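PDB 4XHX: sialidase B from Streptococcus pneumoniae serotype 4, which cleaves terminal sialic acid residues from oligosaccharides, glycoproteins and glycolipids as a family 33 exo-sialidase. Local coordinates for residues Tyr205-Thr210 with Asp224-Gly229; Met258-Tyr263 with Ala285-Ser290. The protein carries 1 engineered substitution. One frame throughout, in Å; residues are numbered along the deposited sequence.

Contact 1 of 2, residues Tyr205-Thr210 with Asp224-Gly229; sequences YFRIPT and DARYGG. With JKK (2-[(3-chlorobenzyl)amino]ethanesulfonic acid), chain B.
Arg-207 and Arg-226 pack against each other on one face of an antiparallel pair of strands, CB of Arg-207 lying over one face of the Arg-226 guanidinium, 3.9 Å from its CZ. The guanidinium planes are turned 49° apart. Each guanidinium has its own anionic partner, which probably offsets the closeness of the charges. At the edge of the Arg-207 guanidinium, NH1 and NH2 both donate to OAC of the JKK sulfonate, NH2 at 3.0 Å; the bend at chi3 (62°) carries the group out to it, consistent with a substrate-binding role for this arginine. Arg-226 runs extended, so that NE and NH2 reach back side-on to a single oxygen, OD2 of Asp-224, with NH2 at 2.7 Å. CG1 of Ile-208 packs 3.3 Å from that NH2.

Behind the ligand-binding residues, Glu-631 pairs with NE of Arg-207, while NH1 of Arg-226 forms a salt bridge with Asp-232, the probable proton acceptor, which also binds JKK. Backbone bonds in both directions join Arg-207 and Asp-224, Asp-224 N reaching Arg-207 O at 2.9 Å. The hairpin of strands 205-213 and 219-226 opens a four-stranded sheet, with strand 237-244 beside 219-226 and strand 286-294 touching the arginine-bearing face.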
loop_
_atom_site.group_PDB
_atom_site.type_symbol
_atom_site.label_atom_id
_atom_site.label_comp_id
_atom_site.label_asym_id
_atom_site.label_seq_id
_atom_site.Cartn_x
_atom_site.Cartn_y
_atom_site.Cartn_z
ATOM N N TYR A 205 -2.685 -2.128 -7.984
ATOM C CA TYR A 205 -2.203 -2.270 -6.601
ATOM C C TYR A 205 -1.464 -1.029 -6.106
ATOM O O TYR A 205 -0.887 -0.290 -6.898
ATOM C CB TYR A 205 -1.296 -3.498 -6.492
ATOM C CG TYR A 205 -1.939 -4.690 -7.146
ATOM C CD1 TYR A 205 -2.967 -5.366 -6.512
ATOM C CD2 TYR A 205 -1.587 -5.078 -8.438
ATOM C CE1 TYR A 205 -3.603 -6.440 -7.118
ATOM C CE2 TYR A 205 -2.213 -6.153 -9.058
ATOM C CZ TYR A 205 -3.216 -6.836 -8.390
ATOM O OH TYR A 205 -3.849 -7.906 -8.995
ATOM N N PHE A 206 -1.497 -0.805 -4.796
ATOM C CA PHE A 206 -0.800 0.318 -4.190
ATOM C C PHE A 206 -0.216 -0.091 -2.845
ATOM O O PHE A 206 -0.791 -0.920 -2.117
ATOM C CB PHE A 206 -1.745 1.519 -4.002
ATOM C CG PHE A 206 -2.387 1.983 -5.276
ATOM C CD1 PHE A 206 -1.757 2.918 -6.084
ATOM C CD2 PHE A 206 -3.611 1.467 -5.672
ATOM C CE1 PHE A 206 -2.338 3.341 -7.272
ATOM C CE2 PHE A 206 -4.203 1.873 -6.866
ATOM C CZ PHE A 206 -3.568 2.822 -7.661
ATOM N N ARG A 207 0.939 0.479 -2.525
ATOM C CA ARG A 207 1.540 0.311 -1.208
ATOM C C ARG A 207 2.310 1.571 -0.842
ATOM O O ARG A 207 2.530 2.436 -1.689
ATOM C CB ARG A 207 2.494 -0.888 -1.188
ATOM C CG ARG A 207 1.824 -2.230 -0.955
ATOM C CD ARG A 207 2.818 -3.210 -0.297
ATOM N NE ARG A 207 3.277 -2.742 1.015
ATOM C CZ ARG A 207 4.237 -3.346 1.719
ATOM N NH1 ARG A 207 4.833 -4.429 1.227
ATOM N NH2 ARG A 207 4.606 -2.872 2.908
ATOM N N ILE A 208 2.749 1.639 0.411
ATOM C CA ILE A 208 3.639 2.697 0.874
ATOM C C ILE A 208 3.005 4.111 0.783
ATOM O O ILE A 208 3.541 4.989 0.122
ATOM C CB ILE A 208 5.013 2.652 0.113
ATOM C CG1 ILE A 208 5.463 1.200 -0.213
ATOM C CG2 ILE A 208 6.080 3.364 0.898
ATOM C CD1 ILE A 208 5.644 0.270 0.990
ATOM N N PRO A 209 1.852 4.327 1.453
ATOM C CA PRO A 209 1.218 5.652 1.442
ATOM C C PRO A 209 2.034 6.689 2.201
ATOM O O PRO A 209 2.716 6.340 3.179
ATOM C CB PRO A 209 -0.083 5.413 2.211
ATOM C CG PRO A 209 0.237 4.267 3.143
ATOM C CD PRO A 209 1.082 3.368 2.271
ATOM N N THR A 210 1.960 7.943 1.749
ATOM C CA THR A 210 2.453 9.099 2.504
ATOM C C THR A 210 1.374 10.179 2.598
ATOM O O THR A 210 0.434 10.208 1.784
ATOM C CB THR A 210 3.695 9.707 1.857
ATOM O OG1 THR A 210 3.315 10.467 0.692
ATOM C CG2 THR A 210 4.690 8.586 1.475
ATOM N N ASP A 224 3.348 4.277 -3.728
ATOM C CA ASP A 224 3.821 3.365 -4.770
ATOM C C ASP A 224 2.622 2.959 -5.623
ATOM O O ASP A 224 1.715 2.300 -5.117
ATOM C CB ASP A 224 4.369 2.065 -4.145
ATOM C CG ASP A 224 5.802 2.184 -3.640
ATOM O OD1 ASP A 224 6.259 3.292 -3.255
ATOM O OD2 ASP A 224 6.481 1.141 -3.621
ATOM N N ALA A 225 2.608 3.322 -6.903
ATOM C CA ALA A 225 1.658 2.723 -7.837
ATOM C C ALA A 225 2.273 1.427 -8.375
ATOM O O ALA A 225 3.173 1.464 -9.202
ATOM C CB ALA A 225 1.331 3.684 -8.973
ATOM N N ARG A 226 1.811 0.280 -7.882
ATOM C CA ARG A 226 2.486 -0.981 -8.193
ATOM C C ARG A 226 1.701 -1.834 -9.201
ATOM O O ARG A 226 0.562 -2.222 -8.965
ATOM C CB ARG A 226 2.777 -1.772 -6.907
ATOM C CG ARG A 226 3.562 -0.992 -5.853
ATOM C CD ARG A 226 4.062 -1.909 -4.746
ATOM N NE ARG A 226 5.060 -1.248 -3.907
ATOM C CZ ARG A 226 5.776 -1.856 -2.961
ATOM N NH1 ARG A 226 5.624 -3.164 -2.721
ATOM N NH2 ARG A 226 6.661 -1.162 -2.261
ATOM N N TYR A 227 2.337 -2.127 -10.324
ATOM C CA TYR A 227 1.661 -2.771 -11.439
ATOM C C TYR A 227 1.758 -4.297 -11.386
ATOM O O TYR A 227 0.778 -4.993 -11.666
ATOM C CB TYR A 227 2.185 -2.210 -12.770
ATOM C CG TYR A 227 1.918 -0.724 -12.893
ATOM C CD1 TYR A 227 2.728 0.199 -12.233
ATOM C CD2 TYR A 227 0.830 -0.248 -13.615
ATOM C CE1 TYR A 227 2.472 1.546 -12.299
ATOM C CE2 TYR A 227 0.570 1.117 -13.711
ATOM C CZ TYR A 227 1.394 2.005 -13.043
ATOM O OH TYR A 227 1.161 3.354 -13.106
ATOM N N GLY A 228 2.930 -4.812 -11.019
ATOM C CA GLY A 228 3.139 -6.253 -10.990
ATOM C C GLY A 228 2.754 -6.871 -9.658
ATOM O O GLY A 228 3.596 -7.438 -8.972
ATOM N N GLY A 229 1.477 -6.776 -9.296
ATOM C CA GLY A 229 1.046 -7.239 -7.987
ATOM C C GLY A 229 1.597 -6.320 -6.909
ATOM O O GLY A 229 2.052 -5.215 -7.215
HETATM C CAE JKK B . 13.578 -0.442 -1.252
HETATM C CAF JKK B . 13.647 -1.417 -2.304
HETATM C CAG JKK B . 13.087 -0.830 0.012
HETATM C CAH JKK B . 12.750 -3.130 -0.831
HETATM C CAI JKK B . 10.167 -3.389 2.721
HETATM C CAJ JKK B . 8.685 -3.680 2.669
HETATM C CAK JKK B . 12.134 -2.599 1.576
HETATM C CAM JKK B . 13.235 -2.740 -2.093
HETATM C CAN JKK B . 12.687 -2.164 0.229
HETATM N NAL JKK B . 10.699 -2.793 1.528
HETATM O OAA JKK B . 8.522 -4.837 5.133
HETATM O OAB JKK B . 8.565 -6.286 3.162
HETATM O OAC JKK B . 6.580 -5.048 3.664
HETATM S SAO JKK B . 8.042 -5.027 3.704
HETATM CL CL JKK B . 13.325 -3.915 -3.379
#

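Contact 2 of 2, residues Met258-Tyr263 with Ala285-Ser290; sequences MKFNDY and ASFIDS. With JKK (2-[(3-chlorobenzyl)amino]ethanesulfonic acid), chain B.
Phe-260 and Phe-287 form an offset stack, their ring planes 17° from parallel and their centroids 4.4 Å apart. The overlap is partial: the CE1-CZ side of Phe-287 lies over the rim of Phe-260, where CE1 comes within 3.4 Å of Phe-260 CD2. The opposite face of Phe-287 is taken by Met-258, whose CB stands almost exactly above the ring centre, 3.6 Å from the centroid, a well-formed CH-pi contact. Beyond CG the methionine chain runs extended, carrying SD past the rim, 3.6 Å from Phe-287 CD2, in an oblique Met-aromatic contact. Phe-287 is thus packed on both faces, by an aliphatic group on one and an aromatic ring on the other.

Phe-260 also meets the methyl group of Ala-285, whose CB lies 3.4 Å from the same CD2 atom. The one hydrogen bond between the two segments comes just before the strand: Ala-285 N donates to OD2 of Asp-262 at 2.8 Å, nearly straight at 173° and on the syn lone pair. With chi1 of 48°, Asp-262 CG sits between its own backbone N and carbonyl carbon, which turns the carboxylate toward that N-H.

The aromatic cluster, extended by Phe-436 edge-to-face with Phe-287 and by Phe-407 against Phe-260, joins the loop after strand 255-256 to the start of strand 286-294 in the beta-propeller. Further along this strand Ile-288 CG2 packs 3.7 Å from JKK CAF, and Asp-289 OD2 lies 3.3 Å from JKK CAG. Strand 286-294 is flanked within its mixed sheet by strands 301-308 and 451-459, while strand 237-244 of the preceding four-stranded sheet contributes Ile-239 to the packing around Met-258 and Phe-287.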
loop_
_atom_site.group_PDB
_atom_site.type_symbol
_atom_site.label_atom_id
_atom_site.label_comp_id
_atom_site.label_asym_id
_atom_site.label_seq_id
_atom_site.Cartn_x
_atom_site.Cartn_y
_atom_site.Cartn_z
ATOM N N MET A 258 7.071 10.406 -10.296
ATOM C CA MET A 258 8.211 9.694 -10.879
ATOM C C MET A 258 7.744 8.485 -11.674
ATOM O O MET A 258 7.032 7.629 -11.151
ATOM C CB MET A 258 9.181 9.236 -9.800
ATOM C CG MET A 258 9.892 10.385 -9.101
ATOM S SD MET A 258 11.276 9.806 -8.124
ATOM C CE MET A 258 11.830 11.331 -7.360
ATOM N N LYS A 259 8.129 8.410 -12.940
ATOM C CA LYS A 259 7.673 7.292 -13.762
ATOM C C LYS A 259 8.683 6.878 -14.829
ATOM O O LYS A 259 9.454 7.688 -15.323
ATOM C CB LYS A 259 6.301 7.577 -14.397
ATOM C CG LYS A 259 6.339 8.436 -15.649
ATOM C CD LYS A 259 4.930 8.720 -16.165
ATOM C CE LYS A 259 4.612 8.014 -17.478
ATOM N NZ LYS A 259 4.885 6.535 -17.491
ATOM N N PHE A 260 8.660 5.596 -15.161
ATOM C CA PHE A 260 9.467 5.062 -16.232
ATOM C C PHE A 260 8.500 4.564 -17.306
ATOM O O PHE A 260 7.327 4.333 -17.026
ATOM C CB PHE A 260 10.343 3.922 -15.698
ATOM C CG PHE A 260 11.596 4.383 -14.988
ATOM C CD1 PHE A 260 12.426 5.346 -15.559
ATOM C CD2 PHE A 260 11.961 3.831 -13.769
ATOM C CE1 PHE A 260 13.604 5.754 -14.922
ATOM C CE2 PHE A 260 13.146 4.225 -13.129
ATOM C CZ PHE A 260 13.959 5.194 -13.701
ATOM N N ASN A 261 8.987 4.408 -18.532
ATOM C CA ASN A 261 8.118 4.032 -19.640
ATOM C C ASN A 261 8.564 2.773 -20.371
ATOM O O ASN A 261 8.016 2.452 -21.419
ATOM C CB ASN A 261 8.042 5.169 -20.655
ATOM C CG ASN A 261 7.834 6.517 -20.004
ATOM O OD1 ASN A 261 6.750 6.810 -19.505
ATOM N ND2 ASN A 261 8.867 7.353 -20.027
ATOM N N ASP A 262 9.573 2.085 -19.840
ATOM C CA ASP A 262 10.104 0.892 -20.495
ATOM C C ASP A 262 9.080 -0.253 -20.557
ATOM O O ASP A 262 9.110 -1.069 -21.476
ATOM C CB ASP A 262 11.417 0.439 -19.847
ATOM C CG ASP A 262 11.340 0.363 -18.313
ATOM O OD1 ASP A 262 10.663 1.201 -17.688
ATOM O OD2 ASP A 262 11.988 -0.537 -17.728
ATOM N N TYR A 263 8.183 -0.301 -19.574
ATOM C CA TYR A 263 7.033 -1.197 -19.597
ATOM C C TYR A 263 5.754 -0.358 -19.578
ATOM O O TYR A 263 5.716 0.704 -18.954
ATOM C CB TYR A 263 7.049 -2.148 -18.389
ATOM C CG TYR A 263 7.912 -3.385 -18.574
ATOM C CD1 TYR A 263 9.260 -3.273 -18.907
ATOM C CD2 TYR A 263 7.379 -4.661 -18.416
ATOM C CE1 TYR A 263 10.051 -4.396 -19.079
ATOM C CE2 TYR A 263 8.164 -5.805 -18.593
ATOM C CZ TYR A 263 9.500 -5.657 -18.916
ATOM O OH TYR A 263 10.290 -6.760 -19.093
ATOM N N ALA A 285 12.393 -1.196 -14.998
ATOM C CA ALA A 285 12.923 -0.263 -14.012
ATOM C C ALA A 285 11.757 0.141 -13.095
ATOM O O ALA A 285 10.588 0.005 -13.483
ATOM C CB ALA A 285 13.523 0.949 -14.715
ATOM N N SER A 286 12.045 0.586 -11.873
ATOM C CA SER A 286 10.964 1.005 -10.973
ATOM C C SER A 286 11.417 2.011 -9.940
ATOM O O SER A 286 12.611 2.174 -9.696
ATOM C CB SER A 286 10.353 -0.194 -10.230
ATOM O OG SER A 286 11.355 -0.851 -9.485
ATOM N N PHE A 287 10.441 2.665 -9.319
ATOM C CA PHE A 287 10.670 3.478 -8.123
ATOM C C PHE A 287 10.003 2.770 -6.948
ATOM O O PHE A 287 9.142 1.915 -7.140
ATOM C CB PHE A 287 10.070 4.875 -8.290
ATOM C CG PHE A 287 10.581 5.607 -9.488
ATOM C CD1 PHE A 287 9.970 5.445 -10.724
ATOM C CD2 PHE A 287 11.681 6.445 -9.383
ATOM C CE1 PHE A 287 10.434 6.111 -11.828
ATOM C CE2 PHE A 287 12.157 7.120 -10.485
ATOM C CZ PHE A 287 11.531 6.952 -11.713
ATOM N N ILE A 288 10.399 3.110 -5.731
ATOM C CA ILE A 288 9.804 2.483 -4.560
ATOM C C ILE A 288 10.140 3.318 -3.344
ATOM O O ILE A 288 11.221 3.894 -3.270
ATOM C CB ILE A 288 10.295 1.007 -4.407
ATOM C CG1 ILE A 288 9.739 0.349 -3.145
ATOM C CG2 ILE A 288 11.810 0.930 -4.441
ATOM C CD1 ILE A 288 10.008 -1.175 -3.081
ATOM N N ASP A 289 9.191 3.414 -2.416
ATOM C CA ASP A 289 9.367 4.157 -1.166
ATOM C C ASP A 289 9.583 5.658 -1.381
ATOM O O ASP A 289 10.698 6.117 -1.610
ATOM C CB ASP A 289 10.500 3.575 -0.312
ATOM C CG ASP A 289 10.177 2.190 0.242
ATOM O OD1 ASP A 289 9.034 1.703 0.069
ATOM O OD2 ASP A 289 11.075 1.587 0.856
ATOM N N SER A 290 8.508 6.425 -1.271
ATOM C CA SER A 290 8.601 7.867 -1.453
ATOM C C SER A 290 8.437 8.594 -0.124
ATOM O O SER A 290 7.833 8.072 0.812
ATOM C CB SER A 290 7.548 8.352 -2.461
ATOM O OG SER A 290 6.253 8.046 -1.999
HETATM C CAE JKK B . 13.578 -0.442 -1.252
HETATM C CAF JKK B . 13.647 -1.417 -2.304
HETATM C CAG JKK B . 13.087 -0.830 0.012
HETATM C CAH JKK B . 12.750 -3.130 -0.831
HETATM C CAI JKK B . 10.167 -3.389 2.721
HETATM C CAJ JKK B . 8.685 -3.680 2.669
HETATM C CAK JKK B . 12.134 -2.599 1.576
HETATM C CAM JKK B . 13.235 -2.740 -2.093
HETATM C CAN JKK B . 12.687 -2.164 0.229
HETATM N NAL JKK B . 10.699 -2.793 1.528
HETATM O OAA JKK B . 8.522 -4.837 5.133
HETATM O OAB JKK B . 8.565 -6.286 3.162
HETATM O OAC JKK B . 6.580 -5.048 3.664
HETATM S SAO JKK B . 8.042 -5.027 3.704
HETATM CL CL JKK B . 13.325 -3.915 -3.379
#

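Overall arrangement
Contact 1 closes before contact 2 opens along the chain, and their centres lie 11 Å apart. The first is a hairpin within one four-stranded antiparallel sheet; the second links the loop leaving that sheet's last strand, 255-256, to strand 286-294 of the next, mixed sheet, a succession expected of blades in the sialidase beta-propeller. The two meet directly: Asp-289 N probably hydrogen-bonds to Asp-224 OD1, and Ile-288 packs on Asp-224 and Arg-226. Each also touches JKK, Arg-207 at its sulfonate, Ile-288 and Asp-289 at its chlorobenzyl ring. Asp-232, Arg-519 and Arg-581 bind it too; since Arg-207, Arg-519 and Arg-581 are probably the substrate-binding arginines, this pocket coincides with the likely active site.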